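Local coordinates for glyoxalase family protein (Bacillus cereus, PDB 1SS4) that is of unknown function but belongs to the metal-binding glyoxalase (vicinal oxygen chelate) family and perhaps has methylmalonyl-CoA epimerase-like activity, at residues A[24-29]-A[61-66]. Sequence-based numbering, arbitrary orientation.
Sequences NAISFF and AMMVTP
Met63, present as selenomethionine, meets both Ile26 and Phe29, and through these residues helix 22-32 lies on the inner strand 57-64 of the N-terminal βαβββ module, the repeating unit of the vicinal oxygen chelate fold. The evidence for face packing is geometric: the axes of helix 24-29 and strand 61-64 come no closer than 10.0 Å, and their N-to-C directions differ by only 4°, so the helix runs parallel to the strand it packs on. No hydrogen bond joins the two segments, and the 190 Å² buried between them is chiefly apolar. Met63 has the largest share. Its side chain leaves the strand toward the helix and then bends at both chi2 (-63°) and chi3 (-70°), a double turn that brings CE against the first side-chain carbon of Phe29, with CE to CB at 3.7 Å. The same CE sits 3.8 Å from the backbone O of Ile26, a plain van der Waals contact. SE, one bond before CE, lies 4.3 Å from the CG2 branch of Ile26, a looser contact.

Ile26 divides its two branches between two strand residues. With CG2 turned to Met63, the CG1 arm stands anti to the carbonyl carbon and extends to CD1. Phe29 contributes its CB rather than its ring: the aromatic group leads away from strand 61-64, and the Phe29 side chain also touches Ile72 of the adjacent strand 71-79 and Ile17 of the edge strand 9-18. On the other flank, Ile26 also touches Arg39 of the outermost strand 35-42, so side chains of the helix reach the strands on both flanks of 57-64. All four touching residues are buried. At the Ala61 end, the methyl CB lies 3.7 Å from Ile26 CD1 and 3.9 Å from Ile26 CG1.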
loop_
_atom_site.group_PDB
_atom_site.type_symbol
_atom_site.label_atom_id
_atom_site.label_comp_id
_atom_site.label_asym_id
_atom_site.label_seq_id
_atom_site.Cartn_x
_atom_site.Cartn_y
_atom_site.Cartn_z
ATOM N N ASN A 24 -9.776 13.625 -9.079
ATOM C CA ASN A 24 -9.504 14.146 -7.739
ATOM C C ASN A 24 -8.316 13.474 -7.054
ATOM O O ASN A 24 -7.531 14.135 -6.357
ATOM C CB ASN A 24 -10.723 14.005 -6.819
ATOM C CG ASN A 24 -11.867 14.914 -7.210
ATOM O OD1 ASN A 24 -11.670 15.931 -7.871
ATOM N ND2 ASN A 24 -13.075 14.557 -6.784
ATOM N N ALA A 25 -8.196 12.159 -7.224
ATOM C CA ALA A 25 -7.089 11.423 -6.599
ATOM C C ALA A 25 -5.757 11.851 -7.220
ATOM O O ALA A 25 -4.785 12.090 -6.511
ATOM C CB ALA A 25 -7.304 9.919 -6.753
ATOM N N ILE A 26 -5.716 11.961 -8.546
ATOM C CA ILE A 26 -4.501 12.415 -9.223
ATOM C C ILE A 26 -4.136 13.791 -8.652
ATOM O O ILE A 26 -3.001 14.031 -8.259
ATOM C CB ILE A 26 -4.711 12.554 -10.766
ATOM C CG1 ILE A 26 -4.923 11.174 -11.393
ATOM C CG2 ILE A 26 -3.499 13.241 -11.400
ATOM C CD1 ILE A 26 -5.175 11.210 -12.886
ATOM N N SER A 27 -5.111 14.687 -8.587
ATOM C CA SER A 27 -4.846 16.028 -8.069
ATOM C C SER A 27 -4.237 16.000 -6.667
ATOM O O SER A 27 -3.272 16.709 -6.376
ATOM C CB SER A 27 -6.143 16.845 -8.058
ATOM O OG SER A 27 -5.957 18.077 -7.385
ATOM N N PHE A 28 -4.802 15.172 -5.797
ATOM C CA PHE A 28 -4.316 15.052 -4.430
ATOM C C PHE A 28 -2.871 14.553 -4.335
ATOM O O PHE A 28 -2.053 15.141 -3.633
ATOM C CB PHE A 28 -5.229 14.118 -3.630
ATOM C CG PHE A 28 -4.767 13.891 -2.224
ATOM C CD1 PHE A 28 -4.841 14.919 -1.284
ATOM C CD2 PHE A 28 -4.236 12.669 -1.842
ATOM C CE1 PHE A 28 -4.386 14.722 0.022
ATOM C CE2 PHE A 28 -3.773 12.462 -0.539
ATOM C CZ PHE A 28 -3.850 13.490 0.391
ATOM N N PHE A 29 -2.545 13.472 -5.036
ATOM C CA PHE A 29 -1.191 12.969 -4.950
ATOM C C PHE A 29 -0.192 13.911 -5.615
ATOM O O PHE A 29 0.977 13.933 -5.243
ATOM C CB PHE A 29 -1.147 11.535 -5.468
ATOM C CG PHE A 29 -1.706 10.543 -4.463
ATOM C CD1 PHE A 29 -0.963 10.194 -3.338
ATOM C CD2 PHE A 29 -2.995 10.051 -4.590
ATOM C CE1 PHE A 29 -1.504 9.367 -2.339
ATOM C CE2 PHE A 29 -3.558 9.217 -3.596
ATOM C CZ PHE A 29 -2.807 8.878 -2.470
ATOM N N ALA A 61 -4.296 5.293 -13.516
ATOM C CA ALA A 61 -3.357 6.411 -13.510
ATOM C C ALA A 61 -2.163 5.997 -12.665
ATOM O O ALA A 61 -2.330 5.534 -11.541
ATOM C CB ALA A 61 -4.004 7.655 -12.930
HETATM N N MSE A 62 -0.960 6.155 -13.199
HETATM C CA MSE A 62 0.230 5.774 -12.458
HETATM C C MSE A 62 0.990 7.008 -11.979
HETATM O O MSE A 62 1.361 7.866 -12.780
HETATM C CB MSE A 62 1.135 4.910 -13.338
HETATM C CG MSE A 62 2.306 4.275 -12.601
HETATM SE SE MSE A 62 1.778 2.925 -11.281
HETATM C CE MSE A 62 1.367 1.411 -12.474
HETATM N N MSE A 63 1.186 7.094 -10.664
HETATM C CA MSE A 63 1.907 8.205 -10.036
HETATM C C MSE A 63 3.295 7.697 -9.636
HETATM O O MSE A 63 3.428 6.580 -9.139
HETATM C CB MSE A 63 1.217 8.654 -8.740
HETATM C CG MSE A 63 -0.280 8.891 -8.802
HETATM SE SE MSE A 63 -0.714 10.339 -10.016
HETATM C CE MSE A 63 -0.029 11.847 -9.026
ATOM N N VAL A 64 4.313 8.531 -9.803
ATOM C CA VAL A 64 5.663 8.148 -9.426
ATOM C C VAL A 64 6.291 9.215 -8.532
ATOM O O VAL A 64 5.994 10.408 -8.670
ATOM C CB VAL A 64 6.555 7.929 -10.671
ATOM C CG1 VAL A 64 6.768 9.262 -11.425
ATOM C CG2 VAL A 64 7.889 7.312 -10.243
ATOM N N THR A 65 7.143 8.798 -7.602
ATOM C CA THR A 65 7.794 9.765 -6.725
ATOM C C THR A 65 8.960 10.397 -7.482
ATOM O O THR A 65 9.467 9.821 -8.444
ATOM C CB THR A 65 8.374 9.094 -5.478
ATOM O OG1 THR A 65 9.138 7.940 -5.874
ATOM C CG2 THR A 65 7.261 8.689 -4.528
ATOM N N PRO A 66 9.378 11.601 -7.070
ATOM C CA PRO A 66 10.490 12.295 -7.716
ATOM C C PRO A 66 11.755 11.448 -7.723
ATOM O O PRO A 66 12.499 11.473 -8.691
ATOM C CB PRO A 66 10.654 13.561 -6.867
ATOM C CG PRO A 66 9.258 13.858 -6.449
ATOM C CD PRO A 66 8.717 12.468 -6.079
#